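Local coordinates for protein globin II, extracellular (Lumbricus terrestris, PDB 1X9F) that binds haem and, as one globin chain of the giant extracellular haemoglobin (erythrocruorin) of the earthworm, probably carries oxygen in the blood, at residues B[24-27]-B[28-32]; B[123-127]-B[128-132]. One frame throughout, in Å; residues are numbered along the deposited sequence.

Interaction 1: residues B[24-27]-B[28-32]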
ATOM      1  N   HIS B  24     -10.247  31.928  -3.944  1.00 33.53           N
ATOM      2  CA  HIS B  24     -11.573  32.560  -3.835  1.00 33.15           C
ATOM      3  C   HIS B  24     -11.928  32.937  -2.390  1.00 31.87           C
ATOM      4  O   HIS B  24     -12.561  33.972  -2.163  1.00 29.52           O
ATOM      5  CB  HIS B  24     -12.682  31.721  -4.509  1.00 34.76           C
ATOM      6  CG  HIS B  24     -12.523  31.592  -5.997  1.00 45.55           C
ATOM      7  ND1 HIS B  24     -12.603  32.671  -6.855  1.00 54.93           N
ATOM      8  CD2 HIS B  24     -12.271  30.514  -6.779  1.00 53.96           C
ATOM      9  CE1 HIS B  24     -12.405  32.265  -8.099  1.00 52.71           C
ATOM     10  NE2 HIS B  24     -12.203  30.960  -8.081  1.00 56.78           N
ATOM     11  N   ASP B  25     -11.502  32.112  -1.427  1.00 29.91           N
ATOM     12  CA  ASP B  25     -11.711  32.396   0.008  1.00 29.51           C
ATOM     13  C   ASP B  25     -11.070  33.695   0.459  1.00 25.83           C
ATOM     14  O   ASP B  25     -11.645  34.422   1.269  1.00 22.22           O
ATOM     15  CB  ASP B  25     -11.175  31.261   0.886  1.00 32.87           C
ATOM     16  CG  ASP B  25     -11.840  29.937   0.592  1.00 40.49           C
ATOM     17  OD1 ASP B  25     -13.066  29.913   0.346  1.00 42.67           O
ATOM     18  OD2 ASP B  25     -11.207  28.854   0.587  1.00 50.99           O
ATOM     19  N   ARG B  26      -9.879  33.971  -0.067  1.00 24.44           N
ATOM     20  CA  ARG B  26      -9.168  35.191   0.254  1.00 23.15           C
ATOM     21  C   ARG B  26      -9.874  36.406  -0.334  1.00 23.93           C
ATOM     22  O   ARG B  26      -9.986  37.433   0.337  1.00 23.47           O
ATOM     23  CB  ARG B  26      -7.728  35.129  -0.234  1.00 23.49           C
ATOM     24  CG  ARG B  26      -6.941  36.374   0.123  1.00 25.43           C
ATOM     25  CD  ARG B  26      -5.527  36.356  -0.354  1.00 19.72           C
ATOM     26  NE  ARG B  26      -4.787  35.260   0.258  1.00 22.68           N
ATOM     27  CZ  ARG B  26      -3.493  35.047   0.085  1.00 21.63           C
ATOM     28  NH1 ARG B  26      -2.775  35.853  -0.687  1.00 19.87           N
ATOM     29  NH2 ARG B  26      -2.910  34.020   0.687  1.00 22.43           N
ATOM     30  N   GLU B  27     -10.347  36.294  -1.576  1.00 24.02           N
ATOM     31  CA  GLU B  27     -11.106  37.384  -2.189  1.00 23.31           C
ATOM     32  C   GLU B  27     -12.341  37.705  -1.368  1.00 22.25           C
ATOM     33  O   GLU B  27     -12.585  38.865  -1.038  1.00 25.97           O
ATOM     34  CB  GLU B  27     -11.551  37.038  -3.615  1.00 23.08           C
ATOM     35  CG  GLU B  27     -10.426  36.975  -4.632  1.00 24.87           C
ATOM     36  CD  GLU B  27     -10.962  36.712  -6.022  1.00 31.00           C
ATOM     37  OE1 GLU B  27     -11.367  35.563  -6.307  1.00 34.04           O
ATOM     38  OE2 GLU B  27     -10.984  37.655  -6.832  1.00 34.24           O
ATOM     39  N   ALA B  28     -13.111  36.667  -1.039  1.00 19.73           N
ATOM     40  CA  ALA B  28     -14.348  36.813  -0.274  1.00 21.57           C
ATOM     41  C   ALA B  28     -14.057  37.474   1.070  1.00 23.05           C
ATOM     42  O   ALA B  28     -14.781  38.377   1.511  1.00 23.66           O
ATOM     43  CB  ALA B  28     -15.010  35.449  -0.075  1.00 19.24           C
ATOM     44  N   PHE B  29     -12.976  37.018   1.692  1.00 21.92           N
ATOM     45  CA  PHE B  29     -12.486  37.548   2.948  1.00 21.66           C
ATOM     46  C   PHE B  29     -12.128  39.033   2.839  1.00 23.50           C
ATOM     47  O   PHE B  29     -12.533  39.839   3.681  1.00 21.78           O
ATOM     48  CB  PHE B  29     -11.277  36.726   3.370  1.00 18.65           C
ATOM     49  CG  PHE B  29     -10.684  37.128   4.675  1.00 16.70           C
ATOM     50  CD1 PHE B  29     -11.365  36.906   5.866  1.00 17.11           C
ATOM     51  CD2 PHE B  29      -9.415  37.686   4.724  1.00 18.07           C
ATOM     52  CE1 PHE B  29     -10.799  37.261   7.089  1.00 20.80           C
ATOM     53  CE2 PHE B  29      -8.838  38.045   5.945  1.00 24.26           C
ATOM     54  CZ  PHE B  29      -9.533  37.831   7.128  1.00 16.15           C
ATOM     55  N   SER B  30     -11.374  39.381   1.797  1.00 22.78           N
ATOM     56  CA  SER B  30     -11.029  40.765   1.507  1.00 25.10           C
ATOM     57  C   SER B  30     -12.259  41.640   1.376  1.00 25.89           C
ATOM     58  O   SER B  30     -12.271  42.770   1.860  1.00 25.96           O
ATOM     59  CB  SER B  30     -10.247  40.847   0.198  1.00 26.71           C
ATOM     60  OG  SER B  30      -8.952  40.290   0.347  1.00 33.36           O
ATOM     61  N   GLN B  31     -13.286  41.120   0.703  1.00 26.12           N
ATOM     62  CA  GLN B  31     -14.509  41.887   0.447  1.00 27.17           C
ATOM     63  C   GLN B  31     -15.363  42.042   1.697  1.00 24.72           C
ATOM     64  O   GLN B  31     -15.905  43.121   1.953  1.00 23.98           O
ATOM     65  CB  GLN B  31     -15.348  41.235  -0.651  1.00 27.55           C
ATOM     66  CG  GLN B  31     -14.621  41.060  -1.959  1.00 30.28           C
ATOM     67  CD  GLN B  31     -15.495  40.410  -3.004  1.00 36.24           C
ATOM     68  OE1 GLN B  31     -16.267  41.089  -3.680  1.00 37.53           O
ATOM     69  NE2 GLN B  31     -15.376  39.094  -3.145  1.00 32.82           N
ATOM     70  N   ALA B  32     -15.489  40.952   2.453  1.00 23.13           N
ATOM     71  CA  ALA B  32     -16.205  40.957   3.720  1.00 20.09           C
ATOM     72  C   ALA B  32     -15.701  42.080   4.626  1.00 20.62           C
ATOM     73  O   ALA B  32     -16.507  42.799   5.228  1.00 20.42           O
ATOM     74  CB  ALA B  32     -16.071  39.611   4.401  1.00 17.66           C
TER
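H24 gives its carbonyl to the amide of A28, H24 O to A28 N 3.0 Å with a nearly straight N-H (169°). Its imidazole turns away from this bond: ND1 makes a weak bond to OE1 of E27, three residues on, while NE2 is taken by D86 of the Globin III chain. A ring with a nitrogen on each side suits this bridging place. D25 repeats the backbone pattern, its O accepting from F29 N at 2.9 Å. Because CG of F29 lies anti to the backbone N (chi1 -178°), the ring is carried off toward V116, V117 and Q120 of helix 103-121 and L69 of helix 59-77, where a large apolar group belongs. These i to i+4 bonds are those of a regular alpha helix, here the first turns of helix 23-40 in the globin fold. The R26 carbonyl takes the amide of S30, R26 O to S30 N 2.8 Å. S30 OG, folded back beside its own backbone N (chi1 -70°), is hydrogen-bonded to D66 OD2 and also lies 3.0 Å from R26 O; which of the two acceptors takes the hydroxyl proton is not settled. A small polar side chain suits this buried place between two oxygens. The extended R26 side chain runs out from the helix, and its guanidinium forms a salt bridge with D79 of the Globin III chain. E27 bonds through O to the amide of Q31, E27 O to Q31 N 2.9 Å, and the side chains of E27 and Q31 both touch I62 of helix 59-77.

Interaction 2: residues B[123-127]-B[128-132]; sequences RCYDR and EAWDA
Chi1 of D126 (-178°) sets CG anti to the backbone N, and this swings the carboxylate round to the start of the helix that follows; W130 has CG anti to its carbonyl carbon, which directs the indole back over the turn to meet Y125. D126 is the N-cap. Its OD1 accepts from A129 N at 2.9 Å, and the amide approaches from above the carboxylate plane, 62° out of it. Such a bond occupies an N-H that has no preceding helical carbonyl to use, and a short acidic side chain suits the place because its negative charge should also interact favourably with the helix dipole. The A129 methyl lies over the same face of the carboxylate, its CB 3.6 Å from D126 CG, a position against that face which suits a small group. The regular pattern then takes over: W130 N bonds to D126 O at 3.0 Å, and D131 N to R127 O at 2.8 Å. D126 O serves a second contact, lying in the plane of the indole at its edge, beside W130 CD1. Y125 CD2 also touches W130 CD1, at 3.7 Å, approaching obliquely. The planes of the two rings stand at 44°, while the backbone N of R127 lies over the centre of one Y125 face. Beyond the turn, the D126 carboxylate also has a salt bridge with K2, and W130 NE1 bonds to E15. The indole packs between helix 6-20, at V12 and W16, and helix 103-121, at L114 and V117; Y125 lies against V117 and A118, and D131 reaches K110, so the start of helix 127-142 is seated on both.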
ATOM      1  N   ARG B 123     -15.560  30.358  17.381  1.00 48.32           N
ATOM      2  CA  ARG B 123     -15.112  30.545  18.764  1.00 51.12           C
ATOM      3  C   ARG B 123     -13.623  30.842  18.887  1.00 51.01           C
ATOM      4  O   ARG B 123     -13.212  31.623  19.749  1.00 51.48           O
ATOM      5  CB  ARG B 123     -15.432  29.311  19.613  1.00 52.32           C
ATOM      6  CG  ARG B 123     -16.914  29.058  19.801  1.00 61.14           C
ATOM      7  CD  ARG B 123     -17.244  28.155  20.972  1.00 73.93           C
ATOM      8  NE  ARG B 123     -18.669  28.207  21.294  1.00 80.41           N
ATOM      9  CZ  ARG B 123     -19.209  27.752  22.419  1.00 83.03           C
ATOM     10  NH1 ARG B 123     -18.447  27.202  23.359  1.00 85.44           N
ATOM     11  NH2 ARG B 123     -20.518  27.850  22.610  1.00 78.49           N
ATOM     12  N   CYS B 124     -12.823  30.225  18.025  1.00 48.06           N
ATOM     13  CA  CYS B 124     -11.380  30.160  18.240  1.00 45.44           C
ATOM     14  C   CYS B 124     -10.656  31.412  17.842  1.00 42.17           C
ATOM     15  O   CYS B 124      -9.839  31.404  16.920  1.00 42.77           O
ATOM     16  CB  CYS B 124     -10.807  28.962  17.495  1.00 46.48           C
ATOM     17  SG  CYS B 124     -11.717  27.481  17.932  1.00 55.63           S
ATOM     18  N   TYR B 125     -10.947  32.496  18.541  1.00 39.35           N
ATOM     19  CA  TYR B 125     -10.189  33.706  18.333  1.00 37.96           C
ATOM     20  C   TYR B 125     -10.237  34.549  19.595  1.00 36.95           C
ATOM     21  O   TYR B 125     -11.139  34.395  20.420  1.00 37.51           O
ATOM     22  CB  TYR B 125     -10.674  34.444  17.072  1.00 36.18           C
ATOM     23  CG  TYR B 125     -11.466  35.697  17.309  1.00 32.43           C
ATOM     24  CD1 TYR B 125     -12.658  35.675  18.027  1.00 32.88           C
ATOM     25  CD2 TYR B 125     -11.029  36.906  16.789  1.00 28.31           C
ATOM     26  CE1 TYR B 125     -13.377  36.825  18.245  1.00 28.89           C
ATOM     27  CE2 TYR B 125     -11.742  38.060  16.993  1.00 32.26           C
ATOM     28  CZ  TYR B 125     -12.914  38.014  17.723  1.00 35.36           C
ATOM     29  OH  TYR B 125     -13.632  39.166  17.921  1.00 41.76           O
ATOM     30  N   ASP B 126      -9.245  35.416  19.751  1.00 35.59           N
ATOM     31  CA  ASP B 126      -9.160  36.280  20.913  1.00 36.13           C
ATOM     32  C   ASP B 126      -9.269  37.739  20.489  1.00 35.18           C
ATOM     33  O   ASP B 126      -8.308  38.339  19.990  1.00 33.22           O
ATOM     34  CB  ASP B 126      -7.853  36.014  21.652  1.00 37.21           C
ATOM     35  CG  ASP B 126      -7.702  36.847  22.910  1.00 41.13           C
ATOM     36  OD1 ASP B 126      -8.261  37.962  22.996  1.00 44.97           O
ATOM     37  OD2 ASP B 126      -7.012  36.463  23.875  1.00 45.91           O
ATOM     38  N   ARG B 127     -10.455  38.291  20.711  1.00 34.18           N
ATOM     39  CA  ARG B 127     -10.813  39.644  20.317  1.00 32.38           C
ATOM     40  C   ARG B 127      -9.900  40.695  20.944  1.00 33.17           C
ATOM     41  O   ARG B 127      -9.496  41.654  20.279  1.00 34.14           O
ATOM     42  CB  ARG B 127     -12.261  39.902  20.722  1.00 31.98           C
ATOM     43  CG  ARG B 127     -12.773  41.254  20.340  1.00 36.97           C
ATOM     44  CD  ARG B 127     -14.256  41.442  20.540  1.00 44.44           C
ATOM     45  NE  ARG B 127     -14.708  42.539  19.694  1.00 52.13           N
ATOM     46  CZ  ARG B 127     -14.562  43.829  19.981  1.00 55.27           C
ATOM     47  NH1 ARG B 127     -13.991  44.216  21.119  1.00 53.03           N
ATOM     48  NH2 ARG B 127     -15.002  44.743  19.127  1.00 56.38           N
ATOM     49  N   GLU B 128      -9.581  40.506  22.220  1.00 32.22           N
ATOM     50  CA  GLU B 128      -8.732  41.449  22.929  1.00 31.96           C
ATOM     51  C   GLU B 128      -7.317  41.478  22.368  1.00 28.98           C
ATOM     52  O   GLU B 128      -6.704  42.545  22.296  1.00 30.18           O
ATOM     53  CB  GLU B 128      -8.705  41.146  24.426  1.00 33.72           C
ATOM     54  CG  GLU B 128      -9.901  41.692  25.189  1.00 43.01           C
ATOM     55  CD  GLU B 128      -9.718  41.611  26.692  1.00 51.81           C
ATOM     56  OE1 GLU B 128      -9.528  40.491  27.216  1.00 53.89           O
ATOM     57  OE2 GLU B 128      -9.779  42.669  27.354  1.00 57.24           O
ATOM     58  N   ALA B 129      -6.805  40.310  21.980  1.00 26.50           N
ATOM     59  CA  ALA B 129      -5.473  40.200  21.390  1.00 23.84           C
ATOM     60  C   ALA B 129      -5.450  40.806  19.987  1.00 24.95           C
ATOM     61  O   ALA B 129      -4.500  41.514  19.630  1.00 27.06           O
ATOM     62  CB  ALA B 129      -5.021  38.742  21.359  1.00 21.19           C
ATOM     63  N   TRP B 130      -6.492  40.547  19.199  1.00 24.23           N
ATOM     64  CA  TRP B 130      -6.618  41.155  17.875  1.00 25.64           C
ATOM     65  C   TRP B 130      -6.757  42.668  17.962  1.00 27.15           C
ATOM     66  O   TRP B 130      -6.034  43.398  17.283  1.00 27.06           O
ATOM     67  CB  TRP B 130      -7.801  40.567  17.107  1.00 25.11           C
ATOM     68  CG  TRP B 130      -7.479  39.308  16.389  1.00 26.10           C
ATOM     69  CD1 TRP B 130      -7.481  38.046  16.910  1.00 23.41           C
ATOM     70  CD2 TRP B 130      -7.106  39.173  15.013  1.00 23.71           C
ATOM     71  NE1 TRP B 130      -7.134  37.133  15.945  1.00 22.67           N
ATOM     72  CE2 TRP B 130      -6.901  37.795  14.768  1.00 24.69           C
ATOM     73  CE3 TRP B 130      -6.930  40.077  13.955  1.00 20.07           C
ATOM     74  CZ2 TRP B 130      -6.527  37.299  13.512  1.00 23.66           C
ATOM     75  CZ3 TRP B 130      -6.561  39.584  12.709  1.00 22.81           C
ATOM     76  CH2 TRP B 130      -6.363  38.206  12.500  1.00 20.48           C
ATOM     77  N   ASP B 131      -7.677  43.131  18.802  1.00 27.49           N
ATOM     78  CA  ASP B 131      -7.915  44.559  18.966  1.00 29.67           C
ATOM     79  C   ASP B 131      -6.611  45.303  19.267  1.00 29.87           C
ATOM     80  O   ASP B 131      -6.313  46.339  18.659  1.00 28.82           O
ATOM     81  CB  ASP B 131      -8.934  44.789  20.080  1.00 31.86           C
ATOM     82  CG  ASP B 131      -9.329  46.236  20.213  1.00 33.92           C
ATOM     83  OD1 ASP B 131      -9.878  46.798  19.243  1.00 37.69           O
ATOM     84  OD2 ASP B 131      -9.132  46.898  21.252  1.00 41.45           O
ATOM     85  N   ALA B 132      -5.832  44.748  20.191  1.00 27.38           N
ATOM     86  CA  ALA B 132      -4.584  45.351  20.618  1.00 26.12           C
ATOM     87  C   ALA B 132      -3.557  45.395  19.490  1.00 25.96           C
ATOM     88  O   ALA B 132      -2.875  46.403  19.301  1.00 28.36           O
ATOM     89  CB  ALA B 132      -4.029  44.590  21.805  1.00 24.93           C
TER

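In the fold
From the N terminus, the chain runs through helix 6-20 and enters helix 23-40, whose first turns form interaction 1. Much later, after helix 103-121, it passes through the short connection before helix 127-142, which starts at interaction 2. The two follow in series, neither enclosing nor crossing the other, and each is local, so neither closes a long loop. The centres of interactions 1 and 2 are about 20 Å apart. Helix 103-121 joins them indirectly: V117 packs against F29 of interaction 1 and against Y125 and W130 of interaction 2. Interaction 1 also faces helix 59-77 and the Globin III chain; interaction 2 ties the last helix to helix 6-20, and C124 forms a disulfide to another chain.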